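Local structure of bacteriocin (Brevibacillus sp. SKDU10, 6LWZ) at residues 14-19 against 30-35. The protein is laterosporulin10, a defensin-like antimicrobial bacteriocin produced by a Brevibacillus strain, and probably acts against competing bacteria. Sequence-based numbering, arbitrary orientation.
Sequences IVKDKG and QVYVAC
Ile14 faces Tyr32 and Lys16 faces Gln30 as hydrogen-bonded antiparallel pairs, with Val15 and Val31 between them as a non-hydrogen-bonded pair whose CA atoms lie 4.8 Å apart. The N-to-C directions of the two short segments make an angle of 160°, close to antiparallel. Each outer pair closes two backbone bonds: Ile14 N to Tyr32 O and Tyr32 N to Ile14 O at one end, Lys16 N to Gln30 O and Gln30 N to Lys16 O at the other. The bond from Gln30 N to Lys16 O is short, 2.7 Å, yet rather bent. Beyond this ladder, Lys18 and Gly19 continue the backbone pairing with Tyr28.

Ile14, Lys16, Gln30 and Tyr32 share one face of the sheet. Lys16 has CG anti to its carbonyl carbon (chi1 -73°), and its chain, bent at chi2 and extended beyond, carries the ammonium over one face of the Tyr32 ring. Lys16 NZ stands 4.4 Å from the centroid of the Tyr32 ring, 14° off the ring normal, a cation-pi contact. Next along, the aliphatic part of Lys18 crosses Gln30 at about a right angle, CE of Lys18 resting 3.5 Å from CG of Gln30. The Gln30 chain then bends away, and its OE1 is hydrogen-bonded to Thr45 on the neighbouring strand. Toward the other end, the tip of Ile14 reaches diagonally to Ala34, with CD1 of Ile14 just 3.4 Å from CB of Ala34, a tight fit; both side chains also touch His40. On the reverse face, Val31 packs on Phe13.

Cys35, at the end of the central strand, is disulfide-bonded to Cys6. Together the segments form part of the long beta hairpin of strands 10-20 and 26-35, which strand 40-48 extends into the three-stranded antiparallel sheet of this disulfide-bonded, defensin-like peptide.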
ATOM      1  N   ILE A  14       0.213   2.904  -6.720  1.00 29.87           N
ATOM      2  CA  ILE A  14      -1.006   2.122  -6.927  1.00 30.90           C
ATOM      3  C   ILE A  14      -1.629   1.710  -5.587  1.00 30.82           C
ATOM      4  O   ILE A  14      -0.995   1.051  -4.763  1.00 31.22           O
ATOM      5  CB  ILE A  14      -0.751   0.874  -7.793  1.00 32.56           C
ATOM      6  CG1 ILE A  14      -0.216   1.279  -9.162  1.00 33.13           C
ATOM      7  CG2 ILE A  14      -2.036   0.084  -7.981  1.00 33.72           C
ATOM      8  CD1 ILE A  14       1.286   1.280  -9.239  1.00 35.06           C
ATOM      9  N   VAL A  15      -2.892   2.088  -5.407  1.00 31.93           N
ATOM     10  CA  VAL A  15      -3.629   1.889  -4.163  1.00 29.25           C
ATOM     11  C   VAL A  15      -4.636   0.765  -4.341  1.00 28.33           C
ATOM     12  O   VAL A  15      -5.513   0.852  -5.189  1.00 24.26           O
ATOM     13  CB  VAL A  15      -4.392   3.167  -3.772  1.00 28.54           C
ATOM     14  CG1 VAL A  15      -5.279   2.931  -2.561  1.00 28.17           C
ATOM     15  CG2 VAL A  15      -3.422   4.303  -3.504  1.00 28.63           C
ATOM     16  N   LYS A  16      -4.495  -0.285  -3.535  1.00 30.30           N
ATOM     17  CA  LYS A  16      -5.377  -1.445  -3.583  1.00 31.88           C
ATOM     18  C   LYS A  16      -6.124  -1.575  -2.263  1.00 29.62           C
ATOM     19  O   LYS A  16      -5.518  -1.814  -1.222  1.00 26.01           O
ATOM     20  CB  LYS A  16      -4.569  -2.711  -3.861  1.00 35.83           C
ATOM     21  CG  LYS A  16      -4.069  -2.814  -5.294  1.00 39.65           C
ATOM     22  CD  LYS A  16      -2.733  -3.535  -5.386  1.00 42.06           C
ATOM     23  CE  LYS A  16      -2.262  -3.657  -6.829  1.00 43.45           C
ATOM     24  NZ  LYS A  16      -0.890  -4.231  -6.948  1.00 44.21           N
ATOM     25  N   ASP A  17      -7.441  -1.403  -2.324  1.00 31.24           N
ATOM     26  CA  ASP A  17      -8.312  -1.507  -1.161  1.00 34.96           C
ATOM     27  C   ASP A  17      -8.633  -2.969  -0.881  1.00 34.41           C
ATOM     28  O   ASP A  17      -9.010  -3.710  -1.790  1.00 32.64           O
ATOM     29  CB  ASP A  17      -9.601  -0.724  -1.404  1.00 40.90           C
ATOM     30  CG  ASP A  17     -10.518  -0.723  -0.204  1.00 44.62           C
ATOM     31  OD1 ASP A  17     -10.985  -1.811   0.200  1.00 53.82           O
ATOM     32  OD2 ASP A  17     -10.787   0.372   0.331  1.00 49.61           O
ATOM     33  N   LYS A  18      -8.492  -3.369   0.381  1.00 35.18           N
ATOM     34  CA  LYS A  18      -8.610  -4.772   0.782  1.00 35.58           C
ATOM     35  C   LYS A  18      -9.779  -5.066   1.706  1.00 38.90           C
ATOM     36  O   LYS A  18     -10.068  -6.227   1.984  1.00 45.73           O
ATOM     37  CB  LYS A  18      -7.344  -5.204   1.502  1.00 34.08           C
ATOM     38  CG  LYS A  18      -6.068  -5.004   0.718  1.00 32.85           C
ATOM     39  CD  LYS A  18      -6.083  -5.751  -0.601  1.00 31.80           C
ATOM     40  CE  LYS A  18      -4.706  -5.694  -1.231  1.00 31.76           C
ATOM     41  NZ  LYS A  18      -4.529  -6.676  -2.322  1.00 32.08           N
ATOM     42  N   GLY A  19     -10.441  -4.032   2.202  1.00 38.49           N
ATOM     43  CA  GLY A  19     -11.543  -4.236   3.127  1.00 40.35           C
ATOM     44  C   GLY A  19     -11.040  -4.468   4.540  1.00 40.12           C
ATOM     45  O   GLY A  19     -10.056  -3.859   4.964  1.00 40.67           O
ATOM     46  N   GLN A  30      -3.630  -1.536   0.716  1.00 31.16           N
ATOM     47  CA  GLN A  30      -2.228  -1.821   0.465  1.00 33.32           C
ATOM     48  C   GLN A  30      -1.733  -0.844  -0.588  1.00 29.04           C
ATOM     49  O   GLN A  30      -2.349  -0.715  -1.641  1.00 28.72           O
ATOM     50  CB  GLN A  30      -2.032  -3.258  -0.020  1.00 38.92           C
ATOM     51  CG  GLN A  30      -2.352  -4.326   1.014  1.00 42.61           C
ATOM     52  CD  GLN A  30      -1.323  -4.411   2.124  1.00 45.37           C
ATOM     53  OE1 GLN A  30      -1.077  -3.438   2.842  1.00 46.94           O
ATOM     54  NE2 GLN A  30      -0.726  -5.589   2.283  1.00 45.26           N
ATOM     55  N   VAL A  31      -0.630  -0.163  -0.289  1.00 25.67           N
ATOM     56  CA  VAL A  31      -0.061   0.847  -1.168  1.00 24.55           C
ATOM     57  C   VAL A  31       1.231   0.318  -1.778  1.00 24.06           C
ATOM     58  O   VAL A  31       2.127  -0.140  -1.066  1.00 23.88           O
ATOM     59  CB  VAL A  31       0.230   2.163  -0.409  1.00 24.30           C
ATOM     60  CG1 VAL A  31       0.790   3.235  -1.343  1.00 23.86           C
ATOM     61  CG2 VAL A  31      -1.027   2.675   0.267  1.00 25.72           C
ATOM     62  N   TYR A  32       1.315   0.396  -3.100  1.00 25.16           N
ATOM     63  CA  TYR A  32       2.505   0.003  -3.844  1.00 25.60           C
ATOM     64  C   TYR A  32       3.045   1.206  -4.598  1.00 26.45           C
ATOM     65  O   TYR A  32       2.300   2.142  -4.908  1.00 24.56           O
ATOM     66  CB  TYR A  32       2.164  -1.110  -4.839  1.00 26.14           C
ATOM     67  CG  TYR A  32       2.059  -2.487  -4.223  1.00 28.06           C
ATOM     68  CD1 TYR A  32       0.991  -2.818  -3.398  1.00 29.25           C
ATOM     69  CD2 TYR A  32       3.024  -3.462  -4.476  1.00 29.59           C
ATOM     70  CE1 TYR A  32       0.887  -4.081  -2.830  1.00 31.44           C
ATOM     71  CE2 TYR A  32       2.935  -4.729  -3.915  1.00 32.39           C
ATOM     72  CZ  TYR A  32       1.864  -5.036  -3.089  1.00 33.42           C
ATOM     73  OH  TYR A  32       1.763  -6.288  -2.523  1.00 37.33           O
ATOM     74  N   VAL A  33       4.343   1.172  -4.880  1.00 27.66           N
ATOM     75  CA  VAL A  33       4.985   2.152  -5.758  1.00 30.01           C
ATOM     76  C   VAL A  33       5.306   1.469  -7.075  1.00 32.62           C
ATOM     77  O   VAL A  33       5.836   0.353  -7.091  1.00 32.75           O
ATOM     78  CB  VAL A  33       6.294   2.756  -5.169  1.00 31.94           C
ATOM     79  CG1 VAL A  33       6.074   3.256  -3.757  1.00 31.51           C
ATOM     80  CG2 VAL A  33       7.440   1.756  -5.182  1.00 33.46           C
ATOM     81  N   ALA A  34       4.957   2.123  -8.177  1.00 32.70           N
ATOM     82  CA  ALA A  34       5.413   1.706  -9.490  1.00 32.09           C
ATOM     83  C   ALA A  34       6.610   2.572  -9.810  1.00 34.19           C
ATOM     84  O   ALA A  34       6.500   3.791  -9.868  1.00 30.40           O
ATOM     85  CB  ALA A  34       4.327   1.885 -10.526  1.00 33.26           C
ATOM     86  N   CYS A  35       7.761   1.936  -9.968  1.00 38.72           N
ATOM     87  CA  CYS A  35       9.005   2.640 -10.246  1.00 41.10           C
ATOM     88  C   CYS A  35       9.178   2.891 -11.740  1.00 45.85           C
ATOM     89  O   CYS A  35       8.614   2.175 -12.571  1.00 41.52           O
ATOM     90  CB  CYS A  35      10.196   1.829  -9.726  1.00 42.17           C
ATOM     91  SG  CYS A  35      10.225   1.600  -7.933  1.00 45.49           S
TER